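Local coordinates for FERM, ARHGEF and pleckstrin domain-containing protein 2 (Mus musculus, PDB 6D2K) that acts as a guanine nucleotide exchange factor that activates RAC1 and helps remodel the actin cytoskeleton, its FERM domain being the part described here, at residues A[22-25]-A[26-30]; A[210-214]-A[215-219]. All blocks are in the same frame, centred on the assembly; numbering follows the deposited sequence.

Contact 1: A[22-25]-A[26-30]; sequences FDIE and PKCDG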
loop_
_atom_site.group_PDB
_atom_site.type_symbol
_atom_site.label_atom_id
_atom_site.label_comp_id
_atom_site.label_asym_id
_atom_site.label_seq_id
_atom_site.Cartn_x
_atom_site.Cartn_y
_atom_site.Cartn_z
ATOM N N PHE A 22 -21.107 -0.576 -5.905
ATOM C CA PHE A 22 -21.621 -1.668 -5.079
ATOM C C PHE A 22 -22.699 -1.140 -4.155
ATOM O O PHE A 22 -22.480 -0.170 -3.438
ATOM C CB PHE A 22 -20.506 -2.304 -4.248
ATOM C CG PHE A 22 -19.435 -2.955 -5.074
ATOM C CD1 PHE A 22 -19.419 -4.320 -5.259
ATOM C CD2 PHE A 22 -18.448 -2.190 -5.662
ATOM C CE1 PHE A 22 -18.427 -4.921 -6.023
ATOM C CE2 PHE A 22 -17.466 -2.774 -6.427
ATOM C CZ PHE A 22 -17.453 -4.141 -6.613
ATOM N N ASP A 23 -23.859 -1.782 -4.178
ATOM C CA ASP A 23 -24.955 -1.389 -3.303
ATOM C C ASP A 23 -25.010 -2.326 -2.109
ATOM O O ASP A 23 -25.053 -3.544 -2.260
ATOM C CB ASP A 23 -26.272 -1.401 -4.077
ATOM C CG ASP A 23 -26.311 -0.349 -5.161
ATOM O OD1 ASP A 23 -25.978 0.818 -4.863
ATOM O OD2 ASP A 23 -26.671 -0.683 -6.308
ATOM N N ILE A 24 -24.986 -1.759 -0.910
ATOM C CA ILE A 24 -24.905 -2.582 0.285
ATOM C C ILE A 24 -25.685 -1.948 1.424
ATOM O O ILE A 24 -25.807 -0.725 1.494
ATOM C CB ILE A 24 -23.444 -2.775 0.706
ATOM C CG1 ILE A 24 -23.313 -3.880 1.753
ATOM C CG2 ILE A 24 -22.866 -1.470 1.215
ATOM C CD1 ILE A 24 -21.904 -4.400 1.896
ATOM N N GLU A 25 -26.214 -2.785 2.310
ATOM C CA GLU A 25 -26.887 -2.287 3.504
ATOM C C GLU A 25 -25.857 -1.710 4.451
ATOM O O GLU A 25 -24.893 -2.381 4.808
ATOM C CB GLU A 25 -27.675 -3.398 4.192
ATOM C CG GLU A 25 -28.837 -3.904 3.364
ATOM C CD GLU A 25 -29.535 -5.084 4.002
ATOM O OE1 GLU A 25 -28.944 -6.185 4.024
ATOM O OE2 GLU A 25 -30.677 -4.908 4.478
ATOM N N PRO A 26 -26.056 -0.449 4.850
ATOM C CA PRO A 26 -25.073 0.263 5.672
ATOM C C PRO A 26 -24.683 -0.513 6.924
ATOM O O PRO A 26 -23.550 -0.383 7.378
ATOM C CB PRO A 26 -25.796 1.559 6.038
ATOM C CG PRO A 26 -26.789 1.762 4.938
ATOM C CD PRO A 26 -27.214 0.394 4.499
ATOM N N LYS A 27 -25.596 -1.320 7.459
ATOM C CA LYS A 27 -25.344 -2.038 8.706
ATOM C C LYS A 27 -24.455 -3.265 8.533
ATOM O O LYS A 27 -23.968 -3.819 9.514
ATOM C CB LYS A 27 -26.661 -2.474 9.341
ATOM C CG LYS A 27 -27.360 -3.571 8.556
ATOM C CD LYS A 27 -28.692 -3.952 9.180
ATOM C CE LYS A 27 -29.399 -4.980 8.321
ATOM N NZ LYS A 27 -29.499 -4.492 6.918
ATOM N N CYS A 28 -24.265 -3.700 7.291
ATOM C CA CYS A 28 -23.413 -4.854 7.015
ATOM C C CYS A 28 -21.972 -4.616 7.457
ATOM O O CYS A 28 -21.461 -3.502 7.354
ATOM C CB CYS A 28 -23.433 -5.201 5.521
ATOM S SG CYS A 28 -25.005 -5.857 4.919
ATOM N N ASP A 29 -21.326 -5.669 7.943
ATOM C CA ASP A 29 -19.905 -5.614 8.267
ATOM C C ASP A 29 -19.104 -5.384 6.995
ATOM O O ASP A 29 -19.542 -5.756 5.918
ATOM C CB ASP A 29 -19.450 -6.919 8.914
ATOM C CG ASP A 29 -19.804 -7.001 10.385
ATOM O OD1 ASP A 29 -19.631 -8.091 10.969
ATOM O OD2 ASP A 29 -20.248 -5.983 10.960
ATOM N N GLY A 30 -17.922 -4.793 7.125
ATOM C CA GLY A 30 -17.062 -4.555 5.973
ATOM C C GLY A 30 -16.815 -5.773 5.090
ATOM O O GLY A 30 -16.699 -5.655 3.869
#
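Different torsions bring the ends of Glu-25 and Lys-27 together: Glu-25 sets CG anti to its own carbonyl carbon (chi1 -66°), while Lys-27 tucks CG between its backbone N and carbonyl carbon and then bends at its far end (chi4 -53°). The two chains therefore run side by side, pointing the same way, and Lys-27 NZ reaches Glu-25 OE2 at 2.7 Å in a salt bridge. The ammonium group sits above the carboxylate plane rather than in it, with NZ lying 3.5 Å from Glu-25 CB, so the lysine end bends back over the glutamate chain. OE2 is gripped a second time by the backbone N of Glu-5, which helps to fix the carboxylate. The backbone that carries this pair forms a type I beta turn from Glu-25 to Cys-28, with Pro-26 and Lys-27 at its corners; it leads from the edge strand 19-24 of the ubiquitin-like N-terminal lobe of the FERM domain toward helix 30-41. The turn is closed by Cys-28 N giving its hydrogen to Glu-25 O at 2.9 Å. Cys-28 points its side chain back toward residues 22-25: SG packs against Glu-25 CB at 3.7 Å, and CB meets Ile-24 CG1, at the end of the strand, at 4.0 Å. Ile-24 also touches Val-32 of the helix and Ile-10 of strand 8-13, which carries the apolar side of the turn into the lobe's interior.

Contact 2: A[210-214]-A[215-219]; sequences LAVSH and MGVLV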
loop_
_atom_site.group_PDB
_atom_site.type_symbol
_atom_site.label_atom_id
_atom_site.label_comp_id
_atom_site.label_asym_id
_atom_site.label_seq_id
_atom_site.Cartn_x
_atom_site.Cartn_y
_atom_site.Cartn_z
ATOM N N LEU A 210 7.491 6.413 11.266
ATOM C CA LEU A 210 7.274 5.005 11.579
ATOM C C LEU A 210 6.695 4.274 10.375
ATOM O O LEU A 210 5.921 4.835 9.583
ATOM C CB LEU A 210 6.325 4.840 12.771
ATOM C CG LEU A 210 6.874 5.300 14.115
ATOM C CD1 LEU A 210 5.790 5.214 15.177
ATOM C CD2 LEU A 210 8.068 4.455 14.529
ATOM N N ALA A 211 7.085 3.015 10.236
ATOM C CA ALA A 211 6.511 2.165 9.194
ATOM C C ALA A 211 6.516 0.727 9.659
ATOM O O ALA A 211 7.087 0.394 10.694
ATOM C CB ALA A 211 7.275 2.320 7.872
ATOM N N VAL A 212 5.866 -0.141 8.894
ATOM C CA VAL A 212 5.872 -1.557 9.230
ATOM C C VAL A 212 6.017 -2.388 7.959
ATOM O O VAL A 212 5.552 -1.994 6.879
ATOM C CB VAL A 212 4.617 -1.962 10.050
ATOM C CG1 VAL A 212 3.366 -1.834 9.215
ATOM C CG2 VAL A 212 4.775 -3.378 10.611
ATOM N N SER A 213 6.708 -3.514 8.073
ATOM C CA SER A 213 6.965 -4.367 6.906
ATOM C C SER A 213 6.925 -5.829 7.342
ATOM O O SER A 213 6.739 -6.133 8.524
ATOM C CB SER A 213 8.336 -4.064 6.309
ATOM O OG SER A 213 9.365 -4.631 7.126
ATOM N N HIS A 214 7.108 -6.737 6.385
ATOM C CA HIS A 214 7.145 -8.157 6.686
ATOM C C HIS A 214 8.274 -8.475 7.681
ATOM O O HIS A 214 8.254 -9.515 8.351
ATOM C CB HIS A 214 7.316 -8.963 5.385
ATOM C CG HIS A 214 8.654 -8.789 4.742
ATOM N ND1 HIS A 214 8.914 -7.798 3.822
ATOM C CD2 HIS A 214 9.811 -9.479 4.892
ATOM C CE1 HIS A 214 10.175 -7.877 3.438
ATOM N NE2 HIS A 214 10.743 -8.886 4.076
ATOM N N MET A 215 9.244 -7.575 7.791
ATOM C CA MET A 215 10.381 -7.812 8.691
ATOM C C MET A 215 10.148 -7.349 10.123
ATOM O O MET A 215 10.715 -7.912 11.058
ATOM C CB MET A 215 11.629 -7.120 8.176
ATOM C CG MET A 215 12.879 -7.929 8.393
ATOM S SD MET A 215 13.148 -8.904 6.910
ATOM C CE MET A 215 13.455 -7.568 5.757
ATOM N N GLY A 216 9.339 -6.311 10.295
ATOM C CA GLY A 216 9.119 -5.752 11.619
ATOM C C GLY A 216 8.700 -4.295 11.582
ATOM O O GLY A 216 8.244 -3.783 10.554
ATOM N N VAL A 217 8.833 -3.626 12.726
ATOM C CA VAL A 217 8.506 -2.222 12.820
ATOM C C VAL A 217 9.739 -1.405 12.510
ATOM O O VAL A 217 10.844 -1.711 12.976
ATOM C CB VAL A 217 7.941 -1.882 14.205
ATOM C CG1 VAL A 217 7.613 -0.389 14.310
ATOM C CG2 VAL A 217 6.702 -2.723 14.438
ATOM N N LEU A 218 9.547 -0.372 11.703
ATOM C CA LEU A 218 10.654 0.368 11.133
ATOM C C LEU A 218 10.647 1.825 11.553
ATOM O O LEU A 218 9.585 2.426 11.730
ATOM C CB LEU A 218 10.613 0.274 9.599
ATOM C CG LEU A 218 10.402 -1.104 8.967
ATOM C CD1 LEU A 218 10.334 -0.953 7.449
ATOM C CD2 LEU A 218 11.521 -2.059 9.316
ATOM N N VAL A 219 11.841 2.393 11.707
ATOM C CA VAL A 219 11.986 3.811 11.998
ATOM C C VAL A 219 12.843 4.485 10.935
ATOM O O VAL A 219 13.965 4.047 10.659
ATOM C CB VAL A 219 12.628 4.060 13.388
ATOM C CG1 VAL A 219 12.781 5.560 13.637
ATOM C CG2 VAL A 219 11.777 3.434 14.465
#
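Leu-210 and Val-219 lie side by side at the apolar centre, Leu-210 CD2 touching Val-219 CG2 at 3.8 Å. On the same face Val-212 stands opposite Val-217, and Val-212 CG2, anti to its backbone N, comes within 3.5 Å of Gly-216 O. Helix 267-284 covers this face, setting Phe-273 on Leu-210 and Tyr-280 on Val-212. The other face carries Ala-211 and Leu-218, a hydrogen-bonded pair of an antiparallel beta hairpin in the PH-like C-terminal lobe of the FERM domain. Leu-218 N bonds to Ala-211 O at 2.8 Å, and Ala-211 N returns a bond to Leu-218 O. Further along, Leu-218 CD1 rests against Ser-213, 3.8 Å from OG, where the packing gives way to the polar turn. Ser-213 N gives a bond of 2.9 Å to Gly-216 O, whereas the return bond from Gly-216 N is long and bent. With chi1 at 76°, Ser-213 OG lies between its backbone N and carbonyl carbon and accepts a hydrogen bond from Met-215 N at 3.0 Å, an ST turn. Met-215, bent at chi2 and chi3, runs alongside His-214 and lays its thioether obliquely by the imidazole, CE approaching NE2 at 3.5 Å. Gly-216 follows with phi 155°, in a backbone region open to glycine but strained for most other residues. Trp-231 NE1 hydrogen-bonds to Ser-213 O, tying the turn to the residue that follows strand 224-230.

Both contacts are local and built round a tight turn that follows a beta strand, yet they sit in different lobes of one FERM domain, their centres 32 Å apart and their nearest atoms about 21 Å, without touching. Contact 1 is a surface turn that links a sheet-edge strand to a helix; its main side-chain link is a charged pair, and its apolar content is slight. Contact 2 is largely buried, joins two inner strands of an antiparallel sheet, and rests on paired backbone bonds with hydrophobic side chains on both faces. A polar side-chain bond accompanies each turn: a lysine-glutamate salt bridge in contact 1, a serine hydroxyl taking a backbone N-H in contact 2.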